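Local coordinates for protein CcbJ (Streptomyces caelestis, PDB 4HGZ) that is a methyltransferase that uses S-adenosyl-L-methionine as methyl donor and probably methylates a nitrogen atom of its substrate, at residues 70-78 with 99-107; 165-176 with 259-270. One frame throughout, in Å; residues are numbered along the deposited sequence.

Contact 1 of 2, residues 70-78 with 99-107; sequences GVGTGRVAF and KLREKAAAH
The imidazole of H107 and the ring of F78 form an offset stack, centroids 4.8 Å apart and planes at 26°, with F78 CD1 over one face of the imidazole toward its rim. Carbonyl oxygens T73 O and L100 O lie in the plane of the F78 ring at its edge. Obliquely to that ring come L100 CD1, 3.4 Å from F78 CE2, and the methylene chain of K103; CB of A104 lies beside F78 CE1. With H107 CG anti to the backbone N (chi1 -159°), the imidazole swings past F78, the two side chains running in opposite directions, while H107 ND1 accepts from N109 N. K103, bent at chi3, hydrogen-bonds through NZ to T73 O (2.9 Å), the donor standing above the carbonyl plane. The other branch of L100, CD2, meets V71 CG1 at 4.0 Å. G74 CA packs 3.6 Å from L100 CD1, its positive phi (96°) one that glycine adopts readily. V71 to G74 make a type II' turn in a glycine-rich loop consistent with the GxGxxA nucleotide-binding pattern of Rossmann-like methyltransferases. The loop joins strand 66-69 to helix 77-82; helix 94-106 packs against it, and strand 113-117 touches F78 through V113 and L100 through P115.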
loop_
_atom_site.group_PDB
_atom_site.type_symbol
_atom_site.label_atom_id
_atom_site.label_comp_id
_atom_site.label_asym_id
_atom_site.label_seq_id
_atom_site.Cartn_x
_atom_site.Cartn_y
_atom_site.Cartn_z
ATOM N N GLY C 70 -23.954 4.046 28.087
ATOM C CA GLY C 70 -23.552 5.059 27.114
ATOM C C GLY C 70 -24.695 5.454 26.217
ATOM O O GLY C 70 -24.599 5.377 24.998
ATOM N N VAL C 71 -25.783 5.892 26.831
ATOM C CA VAL C 71 -27.033 6.126 26.122
ATOM C C VAL C 71 -27.052 7.447 25.351
ATOM O O VAL C 71 -27.983 7.718 24.599
ATOM C CB VAL C 71 -28.197 6.090 27.125
ATOM C CG1 VAL C 71 -28.085 7.267 28.089
ATOM C CG2 VAL C 71 -29.540 6.063 26.422
ATOM N N GLY C 72 -26.026 8.274 25.533
ATOM C CA GLY C 72 -25.929 9.543 24.798
ATOM C C GLY C 72 -27.218 10.355 24.803
ATOM O O GLY C 72 -27.772 10.642 25.861
ATOM N N THR C 73 -27.701 10.733 23.622
ATOM C CA THR C 73 -28.936 11.506 23.534
ATOM C C THR C 73 -30.135 10.636 23.157
ATOM O O THR C 73 -31.187 11.152 22.777
ATOM C CB THR C 73 -28.832 12.659 22.518
ATOM O OG1 THR C 73 -28.563 12.127 21.220
ATOM C CG2 THR C 73 -27.729 13.635 22.911
ATOM N N GLY C 74 -29.972 9.322 23.256
ATOM C CA GLY C 74 -31.093 8.398 23.072
ATOM C C GLY C 74 -31.229 7.805 21.683
ATOM O O GLY C 74 -32.318 7.375 21.284
ATOM N N ARG C 75 -30.122 7.768 20.951
ATOM C CA ARG C 75 -30.133 7.274 19.578
ATOM C C ARG C 75 -30.783 5.898 19.471
ATOM O O ARG C 75 -31.555 5.636 18.548
ATOM C CB ARG C 75 -28.718 7.229 19.015
ATOM C CG ARG C 75 -28.659 6.762 17.599
ATOM C CD ARG C 75 -27.230 6.706 17.088
ATOM N NE ARG C 75 -26.406 5.728 17.797
ATOM C CZ ARG C 75 -26.297 4.448 17.452
ATOM N NH1 ARG C 75 -26.973 3.977 16.412
ATOM N NH2 ARG C 75 -25.506 3.637 18.149
ATOM N N VAL C 76 -30.470 5.023 20.418
ATOM C CA VAL C 76 -31.069 3.699 20.475
ATOM C C VAL C 76 -32.255 3.642 21.446
ATOM O O VAL C 76 -33.199 2.882 21.239
ATOM C CB VAL C 76 -30.025 2.647 20.899
ATOM C CG1 VAL C 76 -30.578 1.240 20.731
ATOM C CG2 VAL C 76 -28.733 2.823 20.094
ATOM N N ALA C 77 -32.209 4.455 22.495
ATOM C CA ALA C 77 -33.214 4.412 23.561
ATOM C C ALA C 77 -34.617 4.795 23.086
ATOM O O ALA C 77 -35.599 4.145 23.441
ATOM C CB ALA C 77 -32.788 5.282 24.752
ATOM N N PHE C 78 -34.721 5.836 22.274
ATOM C CA PHE C 78 -36.040 6.248 21.811
ATOM C C PHE C 78 -36.682 5.264 20.826
ATOM O O PHE C 78 -37.868 4.944 20.944
ATOM C CB PHE C 78 -36.003 7.673 21.259
ATOM C CG PHE C 78 -35.765 8.701 22.316
ATOM C CD1 PHE C 78 -36.695 8.894 23.325
ATOM C CD2 PHE C 78 -34.607 9.451 22.326
ATOM C CE1 PHE C 78 -36.478 9.827 24.310
ATOM C CE2 PHE C 78 -34.387 10.383 23.312
ATOM C CZ PHE C 78 -35.324 10.575 24.301
ATOM N N LYS C 99 -29.885 16.636 27.556
ATOM C CA LYS C 99 -30.610 16.610 26.292
ATOM C C LYS C 99 -31.542 15.413 26.183
ATOM O O LYS C 99 -32.684 15.544 25.767
ATOM C CB LYS C 99 -29.650 16.618 25.110
ATOM C CG LYS C 99 -29.460 17.980 24.501
ATOM C CD LYS C 99 -29.328 17.877 22.997
ATOM C CE LYS C 99 -29.888 19.120 22.317
ATOM N NZ LYS C 99 -30.157 18.886 20.869
ATOM N N LEU C 100 -31.052 14.240 26.551
ATOM C CA LEU C 100 -31.905 13.076 26.578
ATOM C C LEU C 100 -33.166 13.362 27.401
ATOM O O LEU C 100 -34.264 12.982 27.012
ATOM C CB LEU C 100 -31.154 11.866 27.130
ATOM C CG LEU C 100 -32.028 10.630 27.331
ATOM C CD1 LEU C 100 -32.337 10.018 26.003
ATOM C CD2 LEU C 100 -31.357 9.605 28.212
ATOM N N ARG C 101 -33.008 14.045 28.531
ATOM C CA ARG C 101 -34.139 14.363 29.401
ATOM C C ARG C 101 -35.124 15.291 28.720
ATOM O O ARG C 101 -36.335 15.136 28.844
ATOM C CB ARG C 101 -33.654 15.025 30.682
ATOM C CG ARG C 101 -33.040 14.082 31.687
ATOM C CD ARG C 101 -33.261 14.620 33.077
ATOM N NE ARG C 101 -32.584 13.833 34.095
ATOM C CZ ARG C 101 -31.487 14.237 34.714
ATOM N NH1 ARG C 101 -30.959 15.409 34.402
ATOM N NH2 ARG C 101 -30.925 13.475 35.638
ATOM N N GLU C 102 -34.589 16.271 28.009
ATOM C CA GLU C 102 -35.403 17.242 27.302
ATOM C C GLU C 102 -36.225 16.540 26.221
ATOM O O GLU C 102 -37.446 16.654 26.181
ATOM C CB GLU C 102 -34.490 18.297 26.682
ATOM C CG GLU C 102 -35.169 19.586 26.274
ATOM C CD GLU C 102 -34.170 20.631 25.791
ATOM O OE1 GLU C 102 -32.947 20.369 25.862
ATOM O OE2 GLU C 102 -34.610 21.713 25.340
ATOM N N LYS C 103 -35.542 15.804 25.353
ATOM C CA LYS C 103 -36.199 15.042 24.294
ATOM C C LYS C 103 -37.227 14.059 24.852
ATOM O O LYS C 103 -38.311 13.893 24.290
ATOM C CB LYS C 103 -35.161 14.313 23.440
ATOM C CG LYS C 103 -34.384 15.247 22.521
ATOM C CD LYS C 103 -33.072 14.638 22.047
ATOM C CE LYS C 103 -33.291 13.370 21.249
ATOM N NZ LYS C 103 -32.025 12.899 20.617
ATOM N N ALA C 104 -36.886 13.421 25.966
ATOM C CA ALA C 104 -37.792 12.483 26.614
ATOM C C ALA C 104 -39.107 13.160 26.986
ATOM O O ALA C 104 -40.179 12.581 26.818
ATOM C CB ALA C 104 -37.135 11.868 27.846
ATOM N N ALA C 105 -39.019 14.386 27.493
ATOM C CA ALA C 105 -40.212 15.122 27.909
ATOM C C ALA C 105 -41.140 15.306 26.729
ATOM O O ALA C 105 -42.356 15.264 26.878
ATOM C CB ALA C 105 -39.843 16.481 28.496
ATOM N N ALA C 106 -40.554 15.502 25.556
ATOM C CA ALA C 106 -41.323 15.818 24.362
ATOM C C ALA C 106 -41.680 14.582 23.537
ATOM O O ALA C 106 -42.399 14.683 22.550
ATOM C CB ALA C 106 -40.567 16.827 23.505
ATOM N N HIS C 107 -41.184 13.419 23.942
ATOM C CA HIS C 107 -41.370 12.203 23.160
ATOM C C HIS C 107 -42.641 11.452 23.543
ATOM O O HIS C 107 -42.932 11.267 24.723
ATOM C CB HIS C 107 -40.171 11.289 23.344
ATOM C CG HIS C 107 -39.998 10.287 22.250
ATOM N ND1 HIS C 107 -40.616 9.056 22.265
ATOM C CD2 HIS C 107 -39.261 10.326 21.115
ATOM C CE1 HIS C 107 -40.265 8.379 21.188
ATOM N NE2 HIS C 107 -39.447 9.129 20.472
#

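Contact 2 of 2, residues 165-176 with 259-270; sequences TFVVQCLNPAGQ and FDASSRYHVSVY
Strands 165-171 and 265-270 run antiparallel at 164°, F166, V168 and C170 forming hydrogen-bonded pairs with Y270, S268 and H266. On the face carrying V167 and Q169, V167 CG1 meets V267 CG1 at 4.0 Å, and V267 CG2 lies against the start of the Q169 chain; F56 and L60 of helix 50-61 cover V167. On the other face F166 and Y270 lie side by side, pointing the same way, CD2 to CD2 3.9 Å. H266 has CG between its backbone N and carbonyl carbon (chi1 65°), which turns ND1 toward S268 OG, two residues further on, in a weak bond, and brings CD2 near C170 O; the C170 sulfur sits oblique to the ring. At the far end the Y265 ring packs on the backbone, CD1 3.3 Å from L171 N. N172 grips two successive carbonyls, R264 O by its main-chain N and S263 O by its ND2, the latter almost straight (2.6 Å, 169°) and within both the amide and carbonyl planes, holding R264 and the end of the 260-263 turn against the strand's end. L204 of a second subunit packs on both N172 and F259. The in-plane ND2 bond would fix the rotation of the N172 amide, and with it which end faces F259: OD1, at the ring edge 3.5 Å from F259 CZ.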
loop_
_atom_site.group_PDB
_atom_site.type_symbol
_atom_site.label_atom_id
_atom_site.label_comp_id
_atom_site.label_asym_id
_atom_site.label_seq_id
_atom_site.Cartn_x
_atom_site.Cartn_y
_atom_site.Cartn_z
ATOM N N THR C 165 -29.095 -11.326 28.712
ATOM C CA THR C 165 -27.919 -11.261 27.854
ATOM C C THR C 165 -27.226 -9.907 27.883
ATOM O O THR C 165 -27.851 -8.873 28.145
ATOM C CB THR C 165 -28.272 -11.545 26.384
ATOM O OG1 THR C 165 -29.231 -10.580 25.934
ATOM C CG2 THR C 165 -28.845 -12.941 26.224
ATOM N N PHE C 166 -25.932 -9.931 27.571
ATOM C CA PHE C 166 -25.104 -8.735 27.464
ATOM C C PHE C 166 -24.679 -8.572 26.012
ATOM O O PHE C 166 -24.093 -9.478 25.423
ATOM C CB PHE C 166 -23.874 -8.897 28.351
ATOM C CG PHE C 166 -22.881 -7.777 28.240
ATOM C CD1 PHE C 166 -23.235 -6.484 28.572
ATOM C CD2 PHE C 166 -21.577 -8.027 27.848
ATOM C CE1 PHE C 166 -22.307 -5.441 28.488
ATOM C CE2 PHE C 166 -20.645 -6.995 27.768
ATOM C CZ PHE C 166 -21.017 -5.693 28.088
ATOM N N VAL C 167 -24.968 -7.412 25.436
ATOM C CA VAL C 167 -24.762 -7.189 24.014
ATOM C C VAL C 167 -23.854 -5.998 23.804
ATOM O O VAL C 167 -24.127 -4.922 24.319
ATOM C CB VAL C 167 -26.102 -6.879 23.311
ATOM C CG1 VAL C 167 -25.876 -6.626 21.826
ATOM C CG2 VAL C 167 -27.092 -8.010 23.522
ATOM N N VAL C 168 -22.782 -6.188 23.043
ATOM C CA VAL C 168 -21.868 -5.100 22.715
ATOM C C VAL C 168 -21.700 -5.019 21.209
ATOM O O VAL C 168 -21.822 -6.015 20.506
ATOM C CB VAL C 168 -20.443 -5.310 23.311
ATOM C CG1 VAL C 168 -20.508 -5.578 24.794
ATOM C CG2 VAL C 168 -19.759 -6.449 22.631
ATOM N N GLN C 169 -21.406 -3.825 20.726
ATOM C CA GLN C 169 -21.078 -3.619 19.351
ATOM C C GLN C 169 -19.769 -2.877 19.327
ATOM O O GLN C 169 -19.680 -1.757 19.830
ATOM C CB GLN C 169 -22.156 -2.772 18.692
ATOM C CG GLN C 169 -21.778 -2.233 17.319
ATOM C CD GLN C 169 -22.830 -1.306 16.784
ATOM O OE1 GLN C 169 -23.186 -0.304 17.421
ATOM N NE2 GLN C 169 -23.361 -1.643 15.613
ATOM N N CYS C 170 -18.754 -3.494 18.735
ATOM C CA CYS C 170 -17.394 -2.965 18.776
ATOM C C CYS C 170 -16.716 -3.036 17.422
ATOM O O CYS C 170 -16.981 -3.938 16.640
ATOM C CB CYS C 170 -16.547 -3.787 19.746
ATOM S SG CYS C 170 -17.238 -4.013 21.352
ATOM N N LEU C 171 -15.808 -2.103 17.164
ATOM C CA LEU C 171 -14.987 -2.170 15.965
ATOM C C LEU C 171 -14.213 -3.480 15.944
ATOM O O LEU C 171 -13.782 -3.979 16.981
ATOM C CB LEU C 171 -14.035 -0.977 15.896
ATOM C CG LEU C 171 -12.909 -0.921 16.922
ATOM C CD1 LEU C 171 -11.681 -1.610 16.363
ATOM C CD2 LEU C 171 -12.591 0.525 17.263
ATOM N N ASN C 172 -14.063 -4.043 14.754
ATOM C CA ASN C 172 -13.391 -5.322 14.559
ATOM C C ASN C 172 -12.058 -5.042 13.875
ATOM O O ASN C 172 -12.012 -4.743 12.685
ATOM C CB ASN C 172 -14.282 -6.203 13.683
ATOM C CG ASN C 172 -13.610 -7.503 13.258
ATOM O OD1 ASN C 172 -13.110 -8.266 14.088
ATOM N ND2 ASN C 172 -13.637 -7.780 11.949
ATOM N N PRO C 173 -10.965 -5.097 14.644
ATOM C CA PRO C 173 -9.653 -4.637 14.185
ATOM C C PRO C 173 -9.215 -5.236 12.837
ATOM O O PRO C 173 -8.773 -4.492 11.956
ATOM C CB PRO C 173 -8.716 -5.067 15.313
ATOM C CG PRO C 173 -9.585 -5.178 16.510
ATOM C CD PRO C 173 -10.930 -5.604 16.025
ATOM N N ALA C 174 -9.347 -6.552 12.670
ATOM C CA ALA C 174 -9.011 -7.177 11.383
ATOM C C ALA C 174 -9.664 -6.452 10.216
ATOM O O ALA C 174 -8.983 -5.987 9.301
ATOM C CB ALA C 174 -9.403 -8.637 11.366
ATOM N N GLY C 175 -10.988 -6.351 10.257
ATOM C CA GLY C 175 -11.755 -5.779 9.156
ATOM C C GLY C 175 -11.615 -4.281 9.012
ATOM O O GLY C 175 -11.928 -3.721 7.972
ATOM N N GLN C 176 -11.133 -3.626 10.057
ATOM C CA GLN C 176 -10.993 -2.175 10.055
ATOM C C GLN C 176 -9.620 -1.732 9.503
ATOM O O GLN C 176 -9.392 -0.549 9.295
ATOM C CB GLN C 176 -11.222 -1.650 11.483
ATOM C CG GLN C 176 -11.239 -0.140 11.642
ATOM C CD GLN C 176 -12.637 0.434 11.737
ATOM O OE1 GLN C 176 -12.852 1.600 11.421
ATOM N NE2 GLN C 176 -13.593 -0.379 12.159
ATOM N N PHE C 259 -20.773 -12.519 10.185
ATOM C CA PHE C 259 -19.555 -11.857 10.624
ATOM C C PHE C 259 -18.361 -12.563 10.024
ATOM O O PHE C 259 -18.234 -13.783 10.143
ATOM C CB PHE C 259 -19.460 -11.931 12.143
ATOM C CG PHE C 259 -18.145 -11.458 12.703
ATOM C CD1 PHE C 259 -17.813 -10.105 12.698
ATOM C CD2 PHE C 259 -17.253 -12.361 13.273
ATOM C CE1 PHE C 259 -16.609 -9.655 13.242
ATOM C CE2 PHE C 259 -16.046 -11.919 13.822
ATOM C CZ PHE C 259 -15.725 -10.565 13.805
ATOM N N ASP C 260 -17.480 -11.807 9.381
ATOM C CA ASP C 260 -16.254 -12.394 8.852
ATOM C C ASP C 260 -15.096 -11.413 8.907
ATOM O O ASP C 260 -15.265 -10.245 9.268
ATOM C CB ASP C 260 -16.457 -12.871 7.416
ATOM C CG ASP C 260 -16.709 -11.727 6.454
ATOM O OD1 ASP C 260 -16.164 -10.625 6.681
ATOM O OD2 ASP C 260 -17.447 -11.929 5.466
ATOM N N ALA C 261 -13.927 -11.894 8.507
ATOM C CA ALA C 261 -12.691 -11.147 8.633
ATOM C C ALA C 261 -12.799 -9.717 8.121
ATOM O O ALA C 261 -12.113 -8.827 8.627
ATOM C CB ALA C 261 -11.555 -11.885 7.927
ATOM N N SER C 262 -13.649 -9.488 7.124
ATOM C CA SER C 262 -13.739 -8.153 6.539
ATOM C C SER C 262 -14.788 -7.257 7.199
ATOM O O SER C 262 -14.973 -6.110 6.797
ATOM C CB SER C 262 -13.999 -8.237 5.040
ATOM O OG SER C 262 -15.330 -8.633 4.800
ATOM N N SER C 263 -15.465 -7.768 8.222
ATOM C CA SER C 263 -16.503 -6.994 8.874
ATOM C C SER C 263 -15.872 -5.859 9.658
ATOM O O SER C 263 -14.974 -6.081 10.475
ATOM C CB SER C 263 -17.327 -7.877 9.809
ATOM O OG SER C 263 -18.015 -8.899 9.105
ATOM N N ARG C 264 -16.337 -4.640 9.418
ATOM C CA ARG C 264 -15.790 -3.493 10.129
ATOM C C ARG C 264 -16.162 -3.529 11.617
ATOM O O ARG C 264 -15.388 -3.097 12.478
ATOM C CB ARG C 264 -16.209 -2.185 9.455
ATOM C CG ARG C 264 -15.406 -1.861 8.179
ATOM C CD ARG C 264 -15.976 -0.666 7.415
ATOM N NE ARG C 264 -16.489 0.385 8.300
ATOM C CZ ARG C 264 -15.741 1.319 8.888
ATOM N NH1 ARG C 264 -14.422 1.337 8.692
ATOM N NH2 ARG C 264 -16.313 2.234 9.674
ATOM N N TYR C 265 -17.328 -4.085 11.920
ATOM C CA TYR C 265 -17.778 -4.185 13.309
ATOM C C TYR C 265 -18.232 -5.583 13.638
ATOM O O TYR C 265 -18.373 -6.426 12.758
ATOM C CB TYR C 265 -18.935 -3.209 13.575
ATOM C CG TYR C 265 -18.459 -1.795 13.686
ATOM C CD1 TYR C 265 -18.148 -1.243 14.927
ATOM C CD2 TYR C 265 -18.283 -1.011 12.551
ATOM C CE1 TYR C 265 -17.692 0.060 15.037
ATOM C CE2 TYR C 265 -17.815 0.297 12.653
ATOM C CZ TYR C 265 -17.525 0.821 13.900
ATOM O OH TYR C 265 -17.069 2.108 14.013
ATOM N N HIS C 266 -18.470 -5.833 14.916
ATOM C CA HIS C 266 -19.260 -6.985 15.277
ATOM C C HIS C 266 -20.260 -6.634 16.365
ATOM O O HIS C 266 -20.112 -5.645 17.073
ATOM C CB HIS C 266 -18.393 -8.160 15.692
ATOM C CG HIS C 266 -17.605 -7.924 16.943
ATOM N ND1 HIS C 266 -18.084 -8.247 18.193
ATOM C CD2 HIS C 266 -16.358 -7.432 17.129
ATOM C CE1 HIS C 266 -17.173 -7.940 19.100
ATOM N NE2 HIS C 266 -16.115 -7.450 18.480
ATOM N N VAL C 267 -21.307 -7.441 16.440
ATOM C CA VAL C 267 -22.271 -7.367 17.500
ATOM C C VAL C 267 -22.192 -8.718 18.184
ATOM O O VAL C 267 -22.339 -9.757 17.546
ATOM C CB VAL C 267 -23.671 -7.145 16.941
ATOM C CG1 VAL C 267 -24.712 -7.350 18.017
ATOM C CG2 VAL C 267 -23.779 -5.769 16.337
ATOM N N SER C 268 -21.928 -8.705 19.478
ATOM C CA SER C 268 -21.735 -9.935 20.215
ATOM C C SER C 268 -22.761 -10.035 21.327
ATOM O O SER C 268 -23.090 -9.039 21.978
ATOM C CB SER C 268 -20.319 -9.991 20.795
ATOM O OG SER C 268 -19.352 -9.799 19.778
ATOM N N VAL C 269 -23.263 -11.245 21.533
ATOM C CA VAL C 269 -24.258 -11.505 22.550
ATOM C C VAL C 269 -23.726 -12.552 23.524
ATOM O O VAL C 269 -23.348 -13.663 23.113
ATOM C CB VAL C 269 -25.548 -12.045 21.926
ATOM C CG1 VAL C 269 -26.634 -12.171 22.981
ATOM C CG2 VAL C 269 -25.990 -11.160 20.800
ATOM N N TYR C 270 -23.717 -12.197 24.809
ATOM C CA TYR C 270 -23.178 -13.055 25.864
ATOM C C TYR C 270 -24.248 -13.421 26.890
ATOM O O TYR C 270 -25.188 -12.647 27.129
ATOM C CB TYR C 270 -22.040 -12.336 26.590
ATOM C CG TYR C 270 -20.859 -11.983 25.721
ATOM C CD1 TYR C 270 -19.823 -12.886 25.524
ATOM C CD2 TYR C 270 -20.777 -10.748 25.100
ATOM C CE1 TYR C 270 -18.736 -12.560 24.741
ATOM C CE2 TYR C 270 -19.700 -10.420 24.314
ATOM C CZ TYR C 270 -18.682 -11.329 24.132
ATOM O OH TYR C 270 -17.602 -11.005 23.339
#

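In the fold
Contact 1 packs a loop and helix at one part of the Rossmann-like fold, whereas contact 2 pairs two strands of its seven-stranded sheet; they lie on opposite sides of the chain's centre, their own centres 25 Å apart. Contact 1 carries a cofactor-site residue: R75 binds S-adenosyl-L-homocysteine in a structure of this protein, though none is bound to this chain. G72 lies about 4 Å from the side chain of another such residue, E91, whose carboxylate accepts from G72 N. The contacts do not touch, nearest atoms being about 5 Å apart, but D49 links them, salt-bridged to R75 and weakly hydrogen-bonded by Q169 NE2, which places contact 2 probably beside the cofactor pocket.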